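Local coordinates for protein triosephosphate isomerase (Trichomonas vaginalis, PDB 4O4V) that probably catalyses the interconversion of D-glyceraldehyde 3-phosphate and dihydroxyacetone phosphate in glycolysis and gluconeogenesis, and works as a homodimer, at residues E184-I189 and P225-F230; G211-K214 and E220-A223; I123-E128 and G229-G234. One frame throughout, in Å; residues are numbered along the deposited sequence.

How the contacts relate
The three contacts belong to one TIM barrel. Their centres are about 11 Å apart. Contact 1 ties the outer helix 179-197 to the loop leading into strand 229-232. Contact 2 is nested inside contact 1 along the chain. Contact 3 uses the same strand from inside the barrel. F230, in a segment of both contacts 1 and 3, packs on contact 2: F230 CD1 lies 3.6 Å from V213 CG2, and F230 CE1 3.6 Å from L221 CB. Contacts 1 and 3 meet where I189 CD1 packs on C126 SG at 3.8 Å. The 211-214 loop probably matches a phosphate-binding loop of relatives, while V227 O and A222 O bind sodium by the loop before strand 229-232.

Contact 1 (E184-I189 and P225-F230); sequences EMCKVI and PDVDGF. With NA (sodium ion), chain B.
D226 OD1 is held by a water and by R190, and the water carries the link on to K187. Water 1 donates to D226 OD1 at 2.7 Å and accepts from K187 NZ at 2.8 Å. The two charged groups do not meet directly, since K187 NZ and D226 OD1 are 4.8 Å apart. Each has a salt bridge outside the two segments: K187 NZ with D191, and D226 OD1 with R190. The other carboxylate oxygen, D226 OD2, is hydrogen-bonded to Q183. The carboxylate is therefore anchored at both oxygens along helix 179-197.

The lysine chain crosses over the carboxylate at an angle. CG of K187 is anti to the backbone N (chi1 178°), and the chain then bends at chi2 (53°). This brings CD over to the aspartate, with K187 CD 3.7 Å from D226 OD2. The methylenes, not the ammonium, make the direct touch.

Deeper in, C186 points at the loop. Its CB packs on the backbone carbonyl of D226, with C186 CB 3.4 Å from D226 O. The sulfur reaches the next residue, where C186 SG lies 3.9 Å from V227 CG2. C186 also rests on I207.

The other side of the loop binds sodium. V227 O coordinates the ion at 2.3 Å. Water 2 is a further ligand, and it donates to P225 O at 2.8 Å. A222, C224 and S251 complete the site. The segments join an outer helix of the TIM barrel to the turn that leads into its eighth strand.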
loop_
_atom_site.group_PDB
_atom_site.type_symbol
_atom_site.label_atom_id
_atom_site.label_comp_id
_atom_site.label_asym_id
_atom_site.label_seq_id
_atom_site.Cartn_x
_atom_site.Cartn_y
_atom_site.Cartn_z
ATOM N N GLU A 184 -2.331 -27.856 17.762
ATOM C CA GLU A 184 -1.894 -27.395 19.066
ATOM C C GLU A 184 -1.909 -25.883 19.183
ATOM O O GLU A 184 -2.337 -25.344 20.198
ATOM C CB GLU A 184 -0.477 -27.895 19.379
ATOM N N MET A 185 -1.456 -25.186 18.155
ATOM C CA MET A 185 -1.408 -23.719 18.242
ATOM C C MET A 185 -2.771 -23.083 18.105
ATOM O O MET A 185 -3.049 -22.085 18.758
ATOM C CB MET A 185 -0.426 -23.131 17.227
ATOM C CG MET A 185 1.036 -23.512 17.516
ATOM S SD MET A 185 1.623 -23.175 19.171
ATOM C CE MET A 185 1.767 -21.400 19.102
ATOM N N CYS A 186 -3.651 -23.656 17.282
ATOM C CA CYS A 186 -5.025 -23.141 17.224
ATOM C C CYS A 186 -5.730 -23.321 18.552
ATOM O O CYS A 186 -6.458 -22.417 19.002
ATOM C CB CYS A 186 -5.778 -23.777 16.061
ATOM S SG CYS A 186 -5.190 -23.231 14.427
ATOM N N LYS A 187 -5.490 -24.445 19.221
ATOM C CA LYS A 187 -6.032 -24.661 20.561
ATOM C C LYS A 187 -5.443 -23.676 21.584
ATOM O O LYS A 187 -6.160 -23.142 22.433
ATOM C CB LYS A 187 -5.764 -26.104 20.993
ATOM C CG LYS A 187 -6.238 -26.441 22.413
ATOM C CD LYS A 187 -7.675 -26.104 22.719
ATOM C CE LYS A 187 -8.122 -26.771 24.043
ATOM N NZ LYS A 187 -9.447 -26.236 24.474
ATOM N N VAL A 188 -4.143 -23.402 21.495
ATOM C CA VAL A 188 -3.544 -22.408 22.372
ATOM C C VAL A 188 -4.272 -21.062 22.235
ATOM O O VAL A 188 -4.600 -20.413 23.229
ATOM C CB VAL A 188 -2.036 -22.248 22.036
ATOM C CG1 VAL A 188 -1.490 -20.906 22.541
ATOM C CG2 VAL A 188 -1.209 -23.412 22.609
ATOM N N ILE A 189 -4.529 -20.636 20.999
ATOM C CA ILE A 189 -5.210 -19.367 20.795
ATOM C C ILE A 189 -6.640 -19.390 21.370
ATOM O O ILE A 189 -7.069 -18.449 22.012
ATOM C CB ILE A 189 -5.201 -19.002 19.294
ATOM C CG1 ILE A 189 -3.764 -18.738 18.814
ATOM C CG2 ILE A 189 -6.085 -17.788 19.045
ATOM C CD1 ILE A 189 -3.591 -18.741 17.337
ATOM N N PRO A 225 -9.696 -30.530 15.480
ATOM C CA PRO A 225 -10.895 -29.930 16.098
ATOM C C PRO A 225 -10.838 -28.423 16.286
ATOM O O PRO A 225 -11.874 -27.764 16.261
ATOM C CB PRO A 225 -10.990 -30.652 17.443
ATOM C CG PRO A 225 -9.658 -31.206 17.686
ATOM C CD PRO A 225 -9.086 -31.565 16.322
ATOM N N ASP A 226 -9.658 -27.854 16.526
ATOM C CA ASP A 226 -9.559 -26.412 16.721
ATOM C C ASP A 226 -9.206 -25.611 15.497
ATOM O O ASP A 226 -9.112 -24.392 15.569
ATOM C CB ASP A 226 -8.659 -26.082 17.888
ATOM C CG ASP A 226 -9.289 -26.504 19.201
ATOM O OD1 ASP A 226 -10.104 -25.737 19.747
ATOM O OD2 ASP A 226 -8.982 -27.624 19.661
ATOM N N VAL A 227 -8.969 -26.298 14.381
ATOM C CA VAL A 227 -8.695 -25.646 13.103
ATOM C C VAL A 227 -10.016 -25.423 12.389
ATOM O O VAL A 227 -10.699 -26.376 12.000
ATOM C CB VAL A 227 -7.733 -26.516 12.240
ATOM C CG1 VAL A 227 -7.542 -25.902 10.852
ATOM C CG2 VAL A 227 -6.399 -26.652 12.923
ATOM N N ASP A 228 -10.371 -24.153 12.201
ATOM C CA ASP A 228 -11.643 -23.782 11.601
ATOM C C ASP A 228 -11.538 -23.365 10.146
ATOM O O ASP A 228 -12.522 -22.857 9.566
ATOM C CB ASP A 228 -12.274 -22.618 12.380
ATOM C CG ASP A 228 -12.503 -22.916 13.835
ATOM O OD1 ASP A 228 -12.966 -24.057 14.182
ATOM O OD2 ASP A 228 -12.281 -22.038 14.651
ATOM N N GLY A 229 -10.379 -23.569 9.538
ATOM C CA GLY A 229 -10.153 -23.172 8.174
ATOM C C GLY A 229 -8.747 -22.708 7.978
ATOM O O GLY A 229 -7.848 -23.023 8.770
ATOM N N PHE A 230 -8.553 -21.930 6.912
ATOM C CA PHE A 230 -7.234 -21.650 6.373
ATOM C C PHE A 230 -7.118 -20.234 5.876
ATOM O O PHE A 230 -8.103 -19.684 5.331
ATOM C CB PHE A 230 -6.909 -22.586 5.197
ATOM C CG PHE A 230 -6.993 -24.032 5.568
ATOM C CD1 PHE A 230 -6.107 -24.552 6.487
ATOM C CD2 PHE A 230 -7.947 -24.884 5.033
ATOM C CE1 PHE A 230 -6.168 -25.868 6.867
ATOM C CE2 PHE A 230 -8.004 -26.189 5.421
ATOM C CZ PHE A 230 -7.110 -26.697 6.319
HETATM NA NA NA B . -11.572 -28.506 12.057
HETATM O O HOH W 1 -11.082 -26.265 22.251
HETATM O O HOH W 2 -13.138 -28.124 13.809
#

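Contact 2 (G211-K214 and E220-A223); sequences GSVK and ELAA. With NA (sodium ion), chain B.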
loop_
_atom_site.group_PDB
_atom_site.type_symbol
_atom_site.label_atom_id
_atom_site.label_comp_id
_atom_site.label_asym_id
_atom_site.label_seq_id
_atom_site.Cartn_x
_atom_site.Cartn_y
_atom_site.Cartn_z
ATOM N N GLY A 211 -0.244 -21.657 7.767
ATOM C CA GLY A 211 0.997 -22.205 7.245
ATOM C C GLY A 211 0.781 -22.753 5.853
ATOM O O GLY A 211 -0.169 -22.354 5.159
ATOM N N SER A 212 1.635 -23.644 5.388
ATOM C CA SER A 212 1.544 -24.187 4.038
ATOM C C SER A 212 0.347 -25.123 3.935
ATOM O O SER A 212 0.270 -26.154 4.613
ATOM C CB SER A 212 2.816 -24.932 3.678
ATOM O OG SER A 212 2.633 -25.522 2.389
ATOM N N VAL A 213 -0.613 -24.730 3.107
ATOM C CA VAL A 213 -1.841 -25.495 2.890
ATOM C C VAL A 213 -1.964 -25.798 1.409
ATOM O O VAL A 213 -1.965 -24.872 0.587
ATOM C CB VAL A 213 -3.085 -24.742 3.409
ATOM C CG1 VAL A 213 -4.347 -25.593 3.274
ATOM C CG2 VAL A 213 -2.888 -24.336 4.866
ATOM N N LYS A 214 -2.088 -27.073 1.074
ATOM C CA LYS A 214 -2.128 -27.543 -0.297
ATOM C C LYS A 214 -3.186 -28.624 -0.405
ATOM O O LYS A 214 -3.660 -29.142 0.603
ATOM C CB LYS A 214 -0.769 -28.109 -0.725
ATOM C CG LYS A 214 0.361 -27.085 -0.629
ATOM C CD LYS A 214 1.604 -27.489 -1.350
ATOM C CE LYS A 214 2.257 -28.598 -0.618
ATOM N NZ LYS A 214 3.574 -28.920 -1.260
ATOM N N GLU A 220 -6.559 -33.437 6.179
ATOM C CA GLU A 220 -6.105 -33.811 7.506
ATOM C C GLU A 220 -6.048 -32.595 8.423
ATOM O O GLU A 220 -6.365 -32.705 9.599
ATOM C CB GLU A 220 -4.760 -34.525 7.435
ATOM N N LEU A 221 -5.619 -31.442 7.913
ATOM C CA LEU A 221 -5.652 -30.241 8.720
ATOM C C LEU A 221 -7.066 -29.836 9.089
ATOM O O LEU A 221 -7.347 -29.474 10.245
ATOM C CB LEU A 221 -4.931 -29.094 8.009
ATOM C CG LEU A 221 -3.410 -29.181 7.967
ATOM C CD1 LEU A 221 -2.852 -28.305 6.857
ATOM C CD2 LEU A 221 -2.842 -28.745 9.314
ATOM N N ALA A 222 -7.974 -29.894 8.127
ATOM C CA ALA A 222 -9.356 -29.490 8.383
ATOM C C ALA A 222 -9.991 -30.304 9.493
ATOM O O ALA A 222 -10.810 -29.808 10.266
ATOM C CB ALA A 222 -10.176 -29.625 7.092
ATOM N N ALA A 223 -9.659 -31.585 9.552
ATOM C CA ALA A 223 -10.222 -32.475 10.559
ATOM C C ALA A 223 -9.778 -32.141 11.965
ATOM O O ALA A 223 -10.413 -32.604 12.924
ATOM C CB ALA A 223 -9.859 -33.927 10.225
HETATM NA NA NA B . -11.572 -28.506 12.057
HETATM O O HOH W 2 -13.138 -28.124 13.809
#
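The loop after the seventh barrel strand packs here on the short helix that follows it, with V213 and L221 making the side-chain contact. V213 CG2 and L221 CD1 approach to 4.4 Å, a loose apolar touch. The carbonyl of S212 also lies near the same methyl, with S212 O 4.4 Å from L221 CD1. No hydrogen bond crosses between G211-K214 and E220-A223.

L221 points toward the loop. Its CD1 is the branch that continues the chain away from CA (chi2 160°), and this methyl faces both the S212 carbonyl and the valine. V213 meets it through CG2. Both side chains also rest on F230 of strand 229-232, and L221 packs on T179 and A182 of helix 179-197 as well. The pair thus lies in the layer between barrel wall and surrounding helices.

In the TIM barrel, this glycine-serine loop stands at the C-terminal end of its strand. In relatives of this enzyme the corresponding loop helps to form the phosphate-binding part of the active site. Its path here is fixed partly by N217, just before helix 218-222. The N217 side-chain amide accepts from the backbone N of K214 and donates to the carbonyl of S212.

The helix contributes to a different site one residue beyond L221. A222 O binds the sodium ion at 2.3 Å, the same ion that V227 O holds. A222 itself packs against F4 and S247.

Contact 3 (I123-E128 and G229-G234); sequences IYCCGE and GFLVGG
L231 sends one methyl, CD2, across the inside of the barrel onto the sulfur of C125. The two strands are the fifth and eighth of the TIM barrel. They are not neighbours in the sheet, so side chains alone bridge the space between them. The nearest CA atoms, those of I123 and L231, are 8.7 Å apart, and no hydrogen bond crosses.

The pattern follows from strand alternation. I123, C125 and L231 point inward and meet. Y124 and C126 point the other way, toward helix 138-149. F230 and V232 likewise turn outward, toward helix 240-246. The interior and the helix-facing layer are thus filled by alternate residues of the same strands.

L231 points inward from its strand, and with CG anti to the backbone N (chi1 -175°) the methyl CD2 is brought to C125. CD2 then meets I123 and C125 of strand 121-126. L231 CD2 is 3.7 Å from C125 SG. The approach of L231 CD2 to I123 CG2 is looser, at 4.3 Å. All three side chains are buried.

Each strand is held by its own neighbours. I123 and C125 have backbone bonds to strand 89-92, and Y124 bonds to strand 161-165. Strand 229-232 pairs with strands 5-9 and 207-209, closing the barrel. Toward the C-terminal end of strand 121-126, C125 O accepts from R98. The side chain of C125 touches I91 and E166 too. Its SG lies anti to the carbonyl carbon (chi1 -58°), and in this position the sulfur faces L231 CD2.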
loop_
_atom_site.group_PDB
_atom_site.type_symbol
_atom_site.label_atom_id
_atom_site.label_comp_id
_atom_site.label_asym_id
_atom_site.label_seq_id
_atom_site.Cartn_x
_atom_site.Cartn_y
_atom_site.Cartn_z
ATOM N N ILE A 123 -9.265 -10.351 9.315
ATOM C CA ILE A 123 -8.513 -11.579 9.494
ATOM C C ILE A 123 -7.193 -11.151 10.111
ATOM O O ILE A 123 -6.315 -10.594 9.419
ATOM C CB ILE A 123 -8.280 -12.334 8.186
ATOM C CG1 ILE A 123 -9.595 -12.686 7.484
ATOM C CG2 ILE A 123 -7.432 -13.584 8.431
ATOM C CD1 ILE A 123 -9.421 -13.058 6.029
ATOM N N TYR A 124 -7.061 -11.336 11.415
ATOM C CA TYR A 124 -5.915 -10.823 12.183
ATOM C C TYR A 124 -4.890 -11.940 12.352
ATOM O O TYR A 124 -5.231 -13.009 12.893
ATOM C CB TYR A 124 -6.383 -10.306 13.541
ATOM C CG TYR A 124 -5.359 -9.466 14.261
ATOM C CD1 TYR A 124 -4.406 -10.035 15.063
ATOM C CD2 TYR A 124 -5.350 -8.085 14.114
ATOM C CE1 TYR A 124 -3.466 -9.230 15.756
ATOM C CE2 TYR A 124 -4.446 -7.303 14.788
ATOM C CZ TYR A 124 -3.508 -7.871 15.591
ATOM O OH TYR A 124 -2.643 -7.025 16.261
ATOM N N CYS A 125 -3.667 -11.734 11.894
ATOM C CA CYS A 125 -2.652 -12.772 11.866
ATOM C C CYS A 125 -1.663 -12.647 12.999
ATOM O O CYS A 125 -1.311 -11.550 13.412
ATOM C CB CYS A 125 -1.890 -12.675 10.529
ATOM S SG CYS A 125 -2.892 -12.834 9.042
ATOM N N CYS A 126 -1.198 -13.805 13.478
ATOM C CA CYS A 126 -0.190 -13.892 14.521
ATOM C C CYS A 126 0.677 -15.112 14.246
ATOM O O CYS A 126 0.399 -15.875 13.292
ATOM C CB CYS A 126 -0.896 -14.058 15.863
ATOM S SG CYS A 126 -1.806 -15.615 16.091
ATOM N N GLY A 127 1.756 -15.281 15.013
ATOM C CA GLY A 127 2.600 -16.464 14.893
ATOM C C GLY A 127 4.029 -16.181 15.292
ATOM O O GLY A 127 4.522 -15.066 15.134
ATOM N N GLU A 128 4.696 -17.224 15.812
ATOM C CA GLU A 128 6.058 -17.097 16.319
ATOM C C GLU A 128 7.123 -17.523 15.319
ATOM O O GLU A 128 6.891 -18.306 14.404
ATOM C CB GLU A 128 6.219 -17.877 17.626
ATOM C CG GLU A 128 6.600 -19.334 17.503
ATOM C CD GLU A 128 5.518 -20.288 17.059
ATOM O OE1 GLU A 128 4.403 -19.843 16.638
ATOM O OE2 GLU A 128 5.765 -21.513 17.121
ATOM N N GLY A 229 -10.379 -23.569 9.538
ATOM C CA GLY A 229 -10.153 -23.172 8.174
ATOM C C GLY A 229 -8.747 -22.708 7.978
ATOM O O GLY A 229 -7.848 -23.023 8.770
ATOM N N PHE A 230 -8.553 -21.930 6.912
ATOM C CA PHE A 230 -7.234 -21.650 6.373
ATOM C C PHE A 230 -7.118 -20.234 5.876
ATOM O O PHE A 230 -8.103 -19.684 5.331
ATOM C CB PHE A 230 -6.909 -22.586 5.197
ATOM C CG PHE A 230 -6.993 -24.032 5.568
ATOM C CD1 PHE A 230 -6.107 -24.552 6.487
ATOM C CD2 PHE A 230 -7.947 -24.884 5.033
ATOM C CE1 PHE A 230 -6.168 -25.868 6.867
ATOM C CE2 PHE A 230 -8.004 -26.189 5.421
ATOM C CZ PHE A 230 -7.110 -26.697 6.319
ATOM N N LEU A 231 -5.934 -19.655 6.003
ATOM C CA LEU A 231 -5.535 -18.486 5.218
ATOM C C LEU A 231 -4.476 -19.015 4.272
ATOM O O LEU A 231 -3.352 -19.330 4.672
ATOM C CB LEU A 231 -4.995 -17.356 6.112
ATOM C CG LEU A 231 -4.686 -16.067 5.327
ATOM C CD1 LEU A 231 -5.904 -15.504 4.643
ATOM C CD2 LEU A 231 -4.055 -15.020 6.251
ATOM N N VAL A 232 -4.861 -19.205 3.018
ATOM C CA VAL A 232 -4.076 -19.936 2.019
ATOM C C VAL A 232 -3.160 -18.981 1.314
ATOM O O VAL A 232 -3.575 -17.883 0.919
ATOM C CB VAL A 232 -5.022 -20.590 0.996
ATOM C CG1 VAL A 232 -4.255 -21.418 -0.027
ATOM C CG2 VAL A 232 -6.055 -21.465 1.678
ATOM N N GLY A 233 -1.935 -19.402 1.084
ATOM C CA GLY A 233 -0.956 -18.658 0.308
ATOM C C GLY A 233 -1.002 -19.008 -1.164
ATOM O O GLY A 233 -2.007 -18.795 -1.851
ATOM N N GLY A 234 0.075 -19.576 -1.682
ATOM C CA GLY A 234 0.237 -19.787 -3.101
ATOM C C GLY A 234 -0.834 -20.610 -3.783
ATOM O O GLY A 234 -1.133 -20.369 -4.945
#